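Local coordinates for protein beta sliding clamp (Pseudomonas aeruginosa, PDB 6AMS) that forms a ring-shaped head-to-tail dimer around DNA and probably tethers DNA polymerases and other proteins to it, making synthesis processive, at residues A[280-285]-A[320-325]; A[284-289]-A[307-312]. All coordinates share one frame; numbering follows the deposited sequence.

Interaction 1 of 2, residues A[280-285]-A[320-325]; sequences RGIRLQ and FNVSYL
Ile282 and Phe320 face each other as an antiparallel hydrogen-bonded pair and illustrate how a strand ladder can run straight into a helix. Ile282 N reaches Phe320 O at 3.1 Å, and Phe320 N returns a bond to Ile282 O at 3.2 Å. Past the non-hydrogen-bonded pair Gly281 and Asn321 the ladder outlasts the strand: Val322 N, already in the helix, points almost straight at Arg280 O (2.9 Å, 170°). The buried side is closely filled. Ile282 lays CD1 against CG2 of Val322 at 4.1 Å and turns its other branch, CG2, to CD1 of Leu325, while Leu284 brings CD2 to the edge of the Phe320 ring, 4.0 Å from CD2 of that ring. Phe268 and Ala272 of helix 261-272 press on Val322 from outside the two segments. The partly exposed side is looser and polar. Bends at chi2 (-82°) and chi3 (-75°) fold the Arg280 chain back over the helix start, where its NE donates to Ser323 OG at 3.1 Å, the oxygen lying slightly off the guanidinium plane. CG1 of Val322 sits over one face of that guanidinium. Next to it Asn321 is the N-cap: OD1 accepts from Tyr324 N at 3.3 Å, from above the carbonyl plane, and weakly from Ser323 N, while its CG lies over the Tyr324 ring. The whole is a capped strand-to-helix junction at the edge of an antiparallel sheet, in the C-terminal domain of the DNA-encircling processivity fold.

Interaction 2 of 2, residues A[284-289]-A[307-312]; sequences LQLSNG and VQVEYN
The phenol ring of Tyr311 receives Leu286 on one face and the backbone of Ser287 at its edge. CD2 of Leu286 stands 3.5 Å from the centroid of the Tyr311 ring and only 11° off its normal, a CH-pi contact, while CG of the same leucine lies over the same face, nearest CD2 and CE2. Near the ring plane, Ser287 O lies 3.5 Å from CD2 of Tyr311. A second pair of flat groups, the amides of Asn288 and Asn312, is stacked with planes 11° apart, though loosely, with OD1 of Asn288 4.0 Å from OD1 of Asn312. Two of these polar ends have partners just beyond the segment: Asn288 OD1 accepts from Gly313 N, and Tyr311 OH is bonded to Gly314 O. Because Leu286 carries its CG opposite the backbone N (chi1 -179°), the forked end spreads across the ring, and its other branch, CD1, meets CG2 of Val309 at 4.1 Å. The backbones join through one hydrogen bond, from Gly289 N to Tyr311 O at 3.0 Å. That carbonyl also receives a CA-H contact from Asn288, and CA of Gly289 makes another with Val309 O at 3.2 Å. A positive phi at Gly289, a conformation that favours glycine, lets the chain turn sharply here. Outside the two segments, Val257 of strand 255-260 packs on both Leu286 and Tyr311. The backbone angles of Asn288 and Gly289 approximate a type II turn, so the arrangement is a tight beta-hairpin tip, joining strands 281-287 and 290-296, held against a crossing loop.

In the fold
Both interactions draw on strand 281-287, one at each end of it, with centres 16 Å apart and Leu284 and Gln285 common to their segments. Interaction 1 has no exposed residue among those that touch; its apolar side chains pack against helix 261-272, and four main-chain hydrogen bonds or fewer are not needed to describe it: three join its segments, two to strand 316-321 and one to the helix that follows. Interaction 2 lies farther from the centre of the chain, with three exposed residues; it has one main-chain hydrogen bond, with a CH-pi contact, apolar packing and a loose amide stack beside it. Its loop bonds to strand 255-260 of a different sheet, and Gln308 packs on Arg103 of the second subunit, near the ring's dimer interface.

Interaction 1 of 2, residues A[280-285]-A[320-325]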
loop_
_atom_site.group_PDB
_atom_site.type_symbol
_atom_site.label_atom_id
_atom_site.label_comp_id
_atom_site.label_asym_id
_atom_site.label_seq_id
_atom_site.Cartn_x
_atom_site.Cartn_y
_atom_site.Cartn_z
ATOM N N ARG A 280 5.159 24.425 -0.081
ATOM C CA ARG A 280 4.280 24.277 1.082
ATOM C C ARG A 280 4.227 25.446 2.035
ATOM O O ARG A 280 4.188 25.267 3.233
ATOM C CB ARG A 280 4.608 22.974 1.812
ATOM C CG ARG A 280 4.565 21.748 0.914
ATOM C CD ARG A 280 3.156 21.225 0.727
ATOM N NE ARG A 280 2.698 20.524 1.914
ATOM C CZ ARG A 280 1.482 20.021 2.080
ATOM N NH1 ARG A 280 0.577 20.126 1.134
ATOM N NH2 ARG A 280 1.177 19.404 3.203
ATOM N N GLY A 281 4.226 26.644 1.473
ATOM C CA GLY A 281 4.170 27.855 2.257
ATOM C C GLY A 281 2.827 28.164 2.879
ATOM O O GLY A 281 1.790 28.103 2.251
ATOM N N ILE A 282 2.875 28.526 4.142
ATOM C CA ILE A 282 1.702 28.878 4.893
ATOM C C ILE A 282 2.022 30.212 5.555
ATOM O O ILE A 282 3.147 30.452 5.954
ATOM C CB ILE A 282 1.382 27.791 5.933
ATOM C CG1 ILE A 282 -0.109 27.548 5.999
ATOM C CG2 ILE A 282 1.955 28.126 7.293
ATOM C CD1 ILE A 282 -0.613 26.728 4.842
ATOM N N ARG A 283 1.041 31.094 5.635
ATOM C CA ARG A 283 1.254 32.384 6.252
ATOM C C ARG A 283 0.506 32.458 7.564
ATOM O O ARG A 283 -0.656 32.107 7.652
ATOM C CB ARG A 283 0.801 33.504 5.333
ATOM C CG ARG A 283 1.095 34.886 5.877
ATOM C CD ARG A 283 0.521 35.974 4.994
ATOM N NE ARG A 283 -0.915 36.112 5.178
ATOM C CZ ARG A 283 -1.660 37.012 4.551
ATOM N NH1 ARG A 283 -1.100 37.846 3.695
ATOM N NH2 ARG A 283 -2.961 37.068 4.772
ATOM N N LEU A 284 1.202 32.892 8.595
ATOM C CA LEU A 284 0.613 33.012 9.909
ATOM C C LEU A 284 0.540 34.463 10.345
ATOM O O LEU A 284 1.500 35.208 10.221
ATOM C CB LEU A 284 1.428 32.224 10.928
ATOM C CG LEU A 284 1.039 30.803 11.304
ATOM C CD1 LEU A 284 0.702 29.965 10.092
ATOM C CD2 LEU A 284 2.146 30.160 12.111
ATOM N N GLN A 285 -0.627 34.866 10.818
ATOM C CA GLN A 285 -0.805 36.206 11.340
ATOM C C GLN A 285 -1.277 36.039 12.753
ATOM O O GLN A 285 -2.380 35.535 13.004
ATOM C CB GLN A 285 -1.792 37.007 10.515
ATOM C CG GLN A 285 -1.187 37.437 9.185
ATOM C CD GLN A 285 -2.123 38.270 8.353
ATOM O OE1 GLN A 285 -3.320 38.024 8.350
ATOM N NE2 GLN A 285 -1.607 39.275 7.691
ATOM N N PHE A 320 5.943 29.684 7.278
ATOM C CA PHE A 320 6.493 28.384 7.584
ATOM C C PHE A 320 6.044 27.318 6.605
ATOM O O PHE A 320 4.962 27.385 6.060
ATOM C CB PHE A 320 6.013 27.918 8.962
ATOM C CG PHE A 320 6.656 28.621 10.118
ATOM C CD1 PHE A 320 7.985 28.416 10.422
ATOM C CD2 PHE A 320 5.916 29.452 10.927
ATOM C CE1 PHE A 320 8.565 29.051 11.493
ATOM C CE2 PHE A 320 6.489 30.088 12.000
ATOM C CZ PHE A 320 7.817 29.887 12.285
ATOM N N ASN A 321 6.928 26.364 6.356
ATOM C CA ASN A 321 6.602 25.176 5.590
ATOM C C ASN A 321 5.613 24.385 6.439
ATOM O O ASN A 321 5.898 24.077 7.586
ATOM C CB ASN A 321 7.883 24.400 5.302
ATOM C CG ASN A 321 7.651 23.083 4.598
ATOM O OD1 ASN A 321 6.726 22.328 4.921
ATOM N ND2 ASN A 321 8.525 22.780 3.666
ATOM N N VAL A 322 4.421 24.161 5.899
ATOM C CA VAL A 322 3.330 23.501 6.616
ATOM C C VAL A 322 3.575 22.042 6.967
ATOM O O VAL A 322 3.086 21.551 7.965
ATOM C CB VAL A 322 1.957 23.698 5.915
ATOM C CG1 VAL A 322 1.806 22.800 4.698
ATOM C CG2 VAL A 322 0.822 23.471 6.893
ATOM N N SER A 323 4.339 21.364 6.132
ATOM C CA SER A 323 4.680 19.964 6.366
ATOM C C SER A 323 5.512 19.866 7.626
ATOM O O SER A 323 5.310 18.956 8.429
ATOM C CB SER A 323 5.458 19.368 5.200
ATOM O OG SER A 323 4.637 19.322 4.033
ATOM N N TYR A 324 6.446 20.794 7.793
ATOM C CA TYR A 324 7.304 20.818 8.965
ATOM C C TYR A 324 6.481 20.974 10.235
ATOM O O TYR A 324 6.713 20.292 11.221
ATOM C CB TYR A 324 8.322 21.954 8.874
ATOM C CG TYR A 324 9.299 21.837 7.734
ATOM C CD1 TYR A 324 9.509 20.632 7.093
ATOM C CD2 TYR A 324 10.031 22.933 7.317
ATOM C CE1 TYR A 324 10.406 20.524 6.056
ATOM C CE2 TYR A 324 10.931 22.835 6.283
ATOM C CZ TYR A 324 11.115 21.629 5.657
ATOM O OH TYR A 324 12.017 21.541 4.629
ATOM N N LEU A 325 5.522 21.888 10.204
ATOM C CA LEU A 325 4.668 22.125 11.348
ATOM C C LEU A 325 3.862 20.870 11.655
ATOM O O LEU A 325 3.762 20.466 12.803
ATOM C CB LEU A 325 3.782 23.347 11.131
ATOM C CG LEU A 325 4.461 24.685 10.823
ATOM C CD1 LEU A 325 3.455 25.775 10.537
ATOM C CD2 LEU A 325 5.406 25.125 11.918
#

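Interaction 2 of 2, residues A[284-289]-A[307-312]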
loop_
_atom_site.group_PDB
_atom_site.type_symbol
_atom_site.label_atom_id
_atom_site.label_comp_id
_atom_site.label_asym_id
_atom_site.label_seq_id
_atom_site.Cartn_x
_atom_site.Cartn_y
_atom_site.Cartn_z
ATOM N N LEU A 284 1.202 32.892 8.595
ATOM C CA LEU A 284 0.613 33.012 9.909
ATOM C C LEU A 284 0.540 34.463 10.345
ATOM O O LEU A 284 1.500 35.208 10.221
ATOM C CB LEU A 284 1.428 32.224 10.928
ATOM C CG LEU A 284 1.039 30.803 11.304
ATOM C CD1 LEU A 284 0.702 29.965 10.092
ATOM C CD2 LEU A 284 2.146 30.160 12.111
ATOM N N GLN A 285 -0.627 34.866 10.818
ATOM C CA GLN A 285 -0.805 36.206 11.340
ATOM C C GLN A 285 -1.277 36.039 12.753
ATOM O O GLN A 285 -2.380 35.535 13.004
ATOM C CB GLN A 285 -1.792 37.007 10.515
ATOM C CG GLN A 285 -1.187 37.437 9.185
ATOM C CD GLN A 285 -2.123 38.270 8.353
ATOM O OE1 GLN A 285 -3.320 38.024 8.350
ATOM N NE2 GLN A 285 -1.607 39.275 7.691
ATOM N N LEU A 286 -0.392 36.405 13.674
ATOM C CA LEU A 286 -0.623 36.222 15.081
ATOM C C LEU A 286 -0.958 37.582 15.678
ATOM O O LEU A 286 -0.294 38.589 15.413
ATOM C CB LEU A 286 0.625 35.625 15.747
ATOM C CG LEU A 286 0.515 35.352 17.235
ATOM C CD1 LEU A 286 -0.414 34.202 17.539
ATOM C CD2 LEU A 286 1.887 35.056 17.794
ATOM N N SER A 287 -2.006 37.591 16.490
ATOM C CA SER A 287 -2.392 38.764 17.262
ATOM C C SER A 287 -3.032 38.254 18.529
ATOM O O SER A 287 -3.266 37.044 18.685
ATOM C CB SER A 287 -3.381 39.622 16.460
ATOM O OG SER A 287 -4.531 38.856 16.134
ATOM N N ASN A 288 -3.314 39.176 19.433
ATOM C CA ASN A 288 -3.886 38.839 20.746
ATOM C C ASN A 288 -5.041 37.843 20.623
ATOM O O ASN A 288 -6.043 38.108 19.955
ATOM C CB ASN A 288 -4.309 40.118 21.475
ATOM C CG ASN A 288 -3.105 40.961 21.931
ATOM O OD1 ASN A 288 -1.957 40.486 22.059
ATOM N ND2 ASN A 288 -3.356 42.237 22.150
ATOM N N GLY A 289 -4.828 36.682 21.234
ATOM C CA GLY A 289 -5.779 35.590 21.258
ATOM C C GLY A 289 -6.259 35.105 19.909
ATOM O O GLY A 289 -7.393 34.641 19.807
ATOM N N VAL A 307 -7.879 30.265 14.236
ATOM C CA VAL A 307 -7.897 29.440 15.431
ATOM C C VAL A 307 -7.571 30.325 16.635
ATOM O O VAL A 307 -6.721 31.242 16.574
ATOM C CB VAL A 307 -6.906 28.260 15.350
ATOM C CG1 VAL A 307 -6.992 27.398 16.610
ATOM C CG2 VAL A 307 -7.147 27.417 14.093
ATOM N N GLN A 308 -8.299 30.136 17.729
ATOM C CA GLN A 308 -8.034 30.911 18.927
ATOM C C GLN A 308 -6.903 30.247 19.697
ATOM O O GLN A 308 -6.942 29.055 19.975
ATOM C CB GLN A 308 -9.290 31.046 19.785
ATOM C CG GLN A 308 -10.285 32.062 19.253
ATOM C CD GLN A 308 -11.617 32.001 19.965
ATOM O OE1 GLN A 308 -12.145 30.926 20.220
ATOM N NE2 GLN A 308 -12.172 33.158 20.279
ATOM N N VAL A 309 -5.884 31.027 20.020
ATOM C CA VAL A 309 -4.735 30.511 20.742
ATOM C C VAL A 309 -4.429 31.434 21.899
ATOM O O VAL A 309 -4.772 32.602 21.861
ATOM C CB VAL A 309 -3.499 30.431 19.838
ATOM C CG1 VAL A 309 -3.688 29.364 18.774
ATOM C CG2 VAL A 309 -3.218 31.785 19.211
ATOM N N GLU A 310 -3.806 30.917 22.946
ATOM C CA GLU A 310 -3.498 31.782 24.061
ATOM C C GLU A 310 -2.237 32.514 23.679
ATOM O O GLU A 310 -1.186 31.906 23.531
ATOM C CB GLU A 310 -3.270 30.961 25.319
ATOM C CG GLU A 310 -4.523 30.301 25.859
ATOM C CD GLU A 310 -4.206 29.124 26.744
ATOM O OE1 GLU A 310 -3.009 28.875 26.972
ATOM O OE2 GLU A 310 -5.139 28.444 27.202
ATOM N N TYR A 311 -2.351 33.829 23.537
ATOM C CA TYR A 311 -1.229 34.666 23.152
ATOM C C TYR A 311 -1.503 36.134 23.451
ATOM O O TYR A 311 -2.582 36.648 23.164
ATOM C CB TYR A 311 -0.896 34.502 21.657
ATOM C CG TYR A 311 0.116 35.513 21.183
ATOM C CD1 TYR A 311 1.404 35.495 21.681
ATOM C CD2 TYR A 311 -0.244 36.550 20.338
ATOM C CE1 TYR A 311 2.327 36.437 21.300
ATOM C CE2 TYR A 311 0.677 37.498 19.949
ATOM C CZ TYR A 311 1.962 37.432 20.437
ATOM O OH TYR A 311 2.895 38.360 20.065
ATOM N N ASN A 312 -0.530 36.799 24.061
ATOM C CA ASN A 312 -0.638 38.239 24.346
ATOM C C ASN A 312 0.649 38.969 23.966
ATOM O O ASN A 312 1.716 38.684 24.509
ATOM C CB ASN A 312 -0.935 38.448 25.839
ATOM C CG ASN A 312 -1.922 39.580 26.077
ATOM O OD1 ASN A 312 -3.113 39.484 25.707
ATOM N ND2 ASN A 312 -1.442 40.662 26.686
#